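Local structure of Kiaa0380 (Homo sapiens, 1HTJ) at residues 119-122 / 123-126; 84-87 / 88-92. The protein probably links heterotrimeric G protein signalling to Rho GTPases, as a guanine nucleotide exchange factor that carries an RGS-like domain. The protein carries 3 engineered substitutions. All coordinates share one frame; numbering follows the deposited sequence.

Interaction 1. Residues 119-122 / 123-126; sequences GVLC and EAQE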
ATOM      1  N   GLY A 119       4.077  -9.311 -15.269  1.00 56.09           N
ATOM      2  CA  GLY A 119       5.246  -8.673 -15.833  1.00 55.22           C
ATOM      3  C   GLY A 119       5.105  -7.174 -15.951  1.00 54.79           C
ATOM      4  O   GLY A 119       5.928  -6.417 -15.429  1.00 54.68           O
ATOM      5  N   VAL A 120       4.060  -6.740 -16.649  1.00 54.27           N
ATOM      6  CA  VAL A 120       3.811  -5.325 -16.837  1.00 53.70           C
ATOM      7  C   VAL A 120       3.530  -4.636 -15.495  1.00 53.44           C
ATOM      8  O   VAL A 120       3.984  -3.518 -15.269  1.00 53.60           O
ATOM      9  CB  VAL A 120       2.633  -5.096 -17.812  1.00 53.65           C
ATOM     10  CG1 VAL A 120       3.012  -5.568 -19.196  1.00 53.89           C
ATOM     11  CG2 VAL A 120       1.411  -5.846 -17.345  1.00 53.78           C
ATOM     12  N   LEU A 121       2.797  -5.297 -14.602  1.00 52.80           N
ATOM     13  CA  LEU A 121       2.517  -4.687 -13.308  1.00 52.84           C
ATOM     14  C   LEU A 121       3.823  -4.457 -12.565  1.00 53.18           C
ATOM     15  O   LEU A 121       3.981  -3.447 -11.874  1.00 52.92           O
ATOM     16  CB  LEU A 121       1.549  -5.545 -12.485  1.00 52.10           C
ATOM     17  CG  LEU A 121       0.092  -5.336 -12.933  1.00 51.79           C
ATOM     18  CD1 LEU A 121      -0.864  -6.141 -12.090  1.00 51.50           C
ATOM     19  CD2 LEU A 121      -0.247  -3.864 -12.843  1.00 51.54           C
ATOM     20  N   CYS A 122       4.766  -5.384 -12.728  1.00 53.43           N
ATOM     21  CA  CYS A 122       6.079  -5.265 -12.103  1.00 53.59           C
ATOM     22  C   CYS A 122       6.742  -4.035 -12.723  1.00 53.14           C
ATOM     23  O   CYS A 122       7.398  -3.246 -12.041  1.00 52.89           O
ATOM     24  CB  CYS A 122       6.906  -6.517 -12.393  1.00 54.70           C
ATOM     25  SG  CYS A 122       8.240  -6.829 -11.220  1.00 56.89           S
ATOM     26  N   GLU A 123       6.560  -3.870 -14.029  1.00 52.42           N
ATOM     27  CA  GLU A 123       7.123  -2.713 -14.711  1.00 52.10           C
ATOM     28  C   GLU A 123       6.464  -1.450 -14.155  1.00 51.56           C
ATOM     29  O   GLU A 123       7.115  -0.420 -14.008  1.00 50.70           O
ATOM     30  CB  GLU A 123       6.864  -2.790 -16.222  1.00 52.41           C
ATOM     31  CG  GLU A 123       7.810  -3.700 -17.001  1.00 52.82           C
ATOM     32  CD  GLU A 123       7.449  -3.784 -18.482  1.00 53.19           C
ATOM     33  OE1 GLU A 123       7.401  -2.723 -19.146  1.00 52.68           O
ATOM     34  OE2 GLU A 123       7.213  -4.914 -18.978  1.00 53.68           O
ATOM     35  N   ALA A 124       5.166  -1.541 -13.858  1.00 50.97           N
ATOM     36  CA  ALA A 124       4.415  -0.407 -13.331  1.00 50.66           C
ATOM     37  C   ALA A 124       4.909  -0.064 -11.934  1.00 50.30           C
ATOM     38  O   ALA A 124       5.096   1.100 -11.604  1.00 50.10           O
ATOM     39  CB  ALA A 124       2.914  -0.719 -13.308  1.00 50.13           C
ATOM     40  N   GLN A 125       5.126  -1.082 -11.116  1.00 50.11           N
ATOM     41  CA  GLN A 125       5.617  -0.842  -9.776  1.00 50.60           C
ATOM     42  C   GLN A 125       6.868   0.032  -9.837  1.00 51.64           C
ATOM     43  O   GLN A 125       6.997   0.994  -9.064  1.00 52.00           O
ATOM     44  CB  GLN A 125       5.935  -2.164  -9.071  1.00 49.66           C
ATOM     45  CG  GLN A 125       4.708  -2.921  -8.622  1.00 48.47           C
ATOM     46  CD  GLN A 125       5.048  -4.157  -7.816  1.00 48.31           C
ATOM     47  OE1 GLN A 125       5.707  -5.066  -8.310  1.00 48.92           O
ATOM     48  NE2 GLN A 125       4.598  -4.201  -6.572  1.00 47.02           N
ATOM     49  N   GLU A 126       7.782  -0.289 -10.755  1.00 52.24           N
ATOM     50  CA  GLU A 126       9.019   0.479 -10.900  1.00 52.92           C
ATOM     51  C   GLU A 126       8.726   1.957 -11.124  1.00 52.42           C
ATOM     52  O   GLU A 126       9.432   2.822 -10.609  1.00 52.21           O
ATOM     53  CB  GLU A 126       9.856  -0.029 -12.079  1.00 54.62           C
ATOM     54  CG  GLU A 126      10.210  -1.504 -12.030  1.00 57.08           C
ATOM     55  CD  GLU A 126      10.824  -1.920 -10.706  1.00 58.93           C
ATOM     56  OE1 GLU A 126      11.864  -1.335 -10.301  1.00 59.58           O
ATOM     57  OE2 GLU A 126      10.263  -2.844 -10.072  1.00 60.34           O
TER
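The carboxamide of Gln125 turns its oxygen back toward Cys122. OE1 of Gln125 lies 3.8 Å from Cys122 CA and 4.2 Å from Cys122 SG. At the other end of this amide, NE2 is held by the backbone oxygen of Tyr63 and by OE1 of Glu67. These two acceptors fix which way the buried group is turned. The carboxylate of Glu123 runs back along the helix instead. Its OE2 reaches 4.0 Å from Val120 CA, alongside the valine, with chi2 extended at 177°. Glu126 behaves differently. Its CG lies anti to the carbonyl carbon (chi1 -56°), and Glu126 CG comes within 3.3 Å of Cys122 O. The bend at chi2 (-51°) then turns the carboxylate back toward the same oxygen. The backbone keeps regular i to i+4 alpha-helical bonds. Gln125 N gives to Leu121 O at 2.7 Å, and Glu126 N to Cys122 O at 3.2 Å. Ala124 lays CB near Leu121 CD2, on the side that meets Phe62 of helix 58-69. The contact lies along two successive turns near the start of helix 118-144. The Gln125 amide is thus satisfied at NE2, whereas Glu126 OE2 and Cys122 O, both acceptors 3.5 Å apart, probably meet mildly unfavourably.

Interaction 2. Residues 84-87 / 88-92; sequences IWNI and FLEKN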
ATOM      1  N   ILE A  84      -7.489  -3.272  -9.780  1.00 36.61           N
ATOM      2  CA  ILE A  84      -6.271  -2.479  -9.869  1.00 36.35           C
ATOM      3  C   ILE A  84      -6.371  -1.471 -11.016  1.00 36.65           C
ATOM      4  O   ILE A  84      -5.977  -0.311 -10.880  1.00 36.58           O
ATOM      5  CB  ILE A  84      -5.040  -3.366 -10.105  1.00 36.21           C
ATOM      6  CG1 ILE A  84      -4.591  -3.993  -8.784  1.00 35.45           C
ATOM      7  CG2 ILE A  84      -3.907  -2.533 -10.709  1.00 36.68           C
ATOM      8  CD1 ILE A  84      -3.465  -5.020  -8.932  1.00 35.85           C
ATOM      9  N   TRP A  85      -6.910  -1.915 -12.145  1.00 37.08           N
ATOM     10  CA  TRP A  85      -7.040  -1.051 -13.313  1.00 37.10           C
ATOM     11  C   TRP A  85      -7.984   0.121 -13.093  1.00 37.00           C
ATOM     12  O   TRP A  85      -7.652   1.260 -13.420  1.00 37.78           O
ATOM     13  CB  TRP A  85      -7.511  -1.866 -14.523  1.00 37.05           C
ATOM     14  CG  TRP A  85      -7.940  -1.010 -15.666  1.00 37.04           C
ATOM     15  CD1 TRP A  85      -9.220  -0.663 -16.006  1.00 36.76           C
ATOM     16  CD2 TRP A  85      -7.079  -0.340 -16.593  1.00 37.50           C
ATOM     17  NE1 TRP A  85      -9.207   0.186 -17.091  1.00 37.57           N
ATOM     18  CE2 TRP A  85      -7.905   0.400 -17.469  1.00 37.91           C
ATOM     19  CE3 TRP A  85      -5.685  -0.289 -16.764  1.00 37.64           C
ATOM     20  CZ2 TRP A  85      -7.380   1.180 -18.505  1.00 39.16           C
ATOM     21  CZ3 TRP A  85      -5.160   0.486 -17.790  1.00 38.44           C
ATOM     22  CH2 TRP A  85      -6.004   1.212 -18.650  1.00 39.02           C
ATOM     23  N   ASN A  86      -9.161  -0.170 -12.545  1.00 36.62           N
ATOM     24  CA  ASN A  86     -10.191   0.844 -12.282  1.00 36.14           C
ATOM     25  C   ASN A  86      -9.817   1.821 -11.170  1.00 35.97           C
ATOM     26  O   ASN A  86     -10.181   2.995 -11.218  1.00 35.88           O
ATOM     27  CB  ASN A  86     -11.528   0.167 -11.932  1.00 35.22           C
ATOM     28  CG  ASN A  86     -12.176  -0.499 -13.139  1.00 35.27           C
ATOM     29  OD1 ASN A  86     -12.376   0.139 -14.165  1.00 34.51           O
ATOM     30  ND2 ASN A  86     -12.500  -1.781 -13.019  1.00 34.51           N
ATOM     31  N   ILE A  87      -9.090   1.337 -10.170  1.00 35.81           N
ATOM     32  CA  ILE A  87      -8.702   2.186  -9.058  1.00 35.67           C
ATOM     33  C   ILE A  87      -7.472   3.046  -9.306  1.00 36.28           C
ATOM     34  O   ILE A  87      -7.439   4.233  -8.936  1.00 36.09           O
ATOM     35  CB  ILE A  87      -8.450   1.348  -7.797  1.00 34.97           C
ATOM     36  CG1 ILE A  87      -9.768   0.749  -7.311  1.00 34.43           C
ATOM     37  CG2 ILE A  87      -7.806   2.208  -6.709  1.00 35.26           C
ATOM     38  CD1 ILE A  87      -9.626  -0.139  -6.122  1.00 34.72           C
ATOM     39  N   PHE A  88      -6.471   2.457  -9.952  1.00 36.47           N
ATOM     40  CA  PHE A  88      -5.210   3.155 -10.165  1.00 37.28           C
ATOM     41  C   PHE A  88      -4.787   3.553 -11.566  1.00 38.48           C
ATOM     42  O   PHE A  88      -4.116   4.562 -11.731  1.00 38.55           O
ATOM     43  CB  PHE A  88      -4.054   2.316  -9.595  1.00 35.78           C
ATOM     44  CG  PHE A  88      -4.266   1.853  -8.180  1.00 35.15           C
ATOM     45  CD1 PHE A  88      -4.714   0.570  -7.920  1.00 34.04           C
ATOM     46  CD2 PHE A  88      -3.993   2.702  -7.107  1.00 34.61           C
ATOM     47  CE1 PHE A  88      -4.885   0.132  -6.617  1.00 34.19           C
ATOM     48  CE2 PHE A  88      -4.163   2.276  -5.798  1.00 34.35           C
ATOM     49  CZ  PHE A  88      -4.610   0.987  -5.549  1.00 34.00           C
ATOM     50  N   LEU A  89      -5.174   2.786 -12.575  1.00 39.93           N
ATOM     51  CA  LEU A  89      -4.660   3.068 -13.900  1.00 42.03           C
ATOM     52  C   LEU A  89      -5.520   3.592 -15.017  1.00 43.33           C
ATOM     53  O   LEU A  89      -4.990   4.130 -15.989  1.00 43.42           O
ATOM     54  CB  LEU A  89      -3.924   1.827 -14.404  1.00 42.32           C
ATOM     55  CG  LEU A  89      -2.921   1.222 -13.421  1.00 42.41           C
ATOM     56  CD1 LEU A  89      -2.426  -0.111 -13.953  1.00 42.66           C
ATOM     57  CD2 LEU A  89      -1.770   2.198 -13.195  1.00 42.79           C
ATOM     58  N   GLU A  90      -6.830   3.450 -14.916  1.00 45.20           N
ATOM     59  CA  GLU A  90      -7.654   3.927 -16.005  1.00 46.71           C
ATOM     60  C   GLU A  90      -7.771   5.453 -16.005  1.00 47.23           C
ATOM     61  O   GLU A  90      -7.524   6.110 -14.992  1.00 47.04           O
ATOM     62  CB  GLU A  90      -9.023   3.243 -15.966  1.00 47.33           C
ATOM     63  CG  GLU A  90     -10.006   3.803 -14.984  1.00 49.53           C
ATOM     64  CD  GLU A  90     -10.935   4.794 -15.638  1.00 50.09           C
ATOM     65  OE1 GLU A  90     -11.495   4.445 -16.696  1.00 50.92           O
ATOM     66  OE2 GLU A  90     -11.109   5.910 -15.102  1.00 51.07           O
ATOM     67  N   LYS A  91      -8.114   5.994 -17.172  1.00 47.67           N
ATOM     68  CA  LYS A  91      -8.262   7.431 -17.393  1.00 48.17           C
ATOM     69  C   LYS A  91      -8.681   8.279 -16.195  1.00 47.20           C
ATOM     70  O   LYS A  91      -8.047   9.288 -15.888  1.00 47.52           O
ATOM     71  CB  LYS A  91      -9.269   7.686 -18.535  1.00 49.80           C
ATOM     72  CG  LYS A  91      -8.614   8.057 -19.861  1.00 52.31           C
ATOM     73  CD  LYS A  91      -7.780   9.341 -19.720  1.00 53.95           C
ATOM     74  CE  LYS A  91      -6.854   9.557 -20.922  1.00 55.05           C
ATOM     75  NZ  LYS A  91      -7.563   9.461 -22.233  1.00 55.59           N
ATOM     76  N   ASN A  92      -9.760   7.877 -15.538  1.00 45.56           N
ATOM     77  CA  ASN A  92     -10.281   8.638 -14.415  1.00 44.10           C
ATOM     78  C   ASN A  92     -10.229   7.884 -13.103  1.00 42.22           C
ATOM     79  O   ASN A  92     -11.133   7.999 -12.285  1.00 41.69           O
ATOM     80  CB  ASN A  92     -11.721   9.045 -14.716  1.00 44.97           C
ATOM     81  CG  ASN A  92     -11.837   9.851 -15.993  1.00 45.99           C
ATOM     82  OD1 ASN A  92     -11.148  10.860 -16.162  1.00 47.08           O
ATOM     83  ND2 ASN A  92     -12.714   9.416 -16.903  1.00 46.28           N
TER
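Trp85 O is gripped by two backbone donors. Glu90 N reaches Trp85 O at 2.8 Å, nearly in line with the carbonyl bond. Leu89 N, 3.0 Å from Trp85 O, sits well above the carbonyl plane. The bond from Glu90 spans five residues, as in a pi-type turn, and belongs to the widened, weakly bonded last turn of helix 76-89. One residue earlier, Phe88 N bonds to Ile84 O in the usual alpha manner. The indole of Trp85 has CG trans to the backbone N (chi1 168°), which swings the ring outward and forward to reach Leu89 and Glu90. Glu90 CB rests on one face near the rim, 3.3 Å from Trp85 NE1. Leu89 CB meets Trp85 CE3 at 3.6 Å. An alanine at Trp85 would keep the backbone oxygen but would probably take away the face under Glu90 CB and the ring rim that Leu89 CB packs against. The phenyl ring of Phe88 has its own lid. Ile87 CG2 stands 3.5 Å from the centroid of the Phe88 ring, a CH-pi contact only 7° off the normal. Around this helix end, Trp85 and Leu89 face helix 101-112, Ile84 and Phe88 face helix 58-69, and Ile87 packs on Pro191 and Phe194 of helix 186-202.

Interaction 1 lies near the start of helix 118-144, and interaction 2 at the end of helix 76-89, earlier in the chain. Their centres are 15 Å apart. They meet directly where Leu121 CD1 packs against Ile84 CD1 at 4.2 Å. Two helices also join them. On helix 58-69, Phe62 touches Leu121 and Ala124 from interaction 1 and Ile84 and Phe88 from interaction 2, and Tyr69 touches Leu121 and Ile84. On helix 101-112, Ile107 touches Val120, Ala124 and Leu89. The two local contacts thus feed one apolar core of the all-helical RGS-like domain.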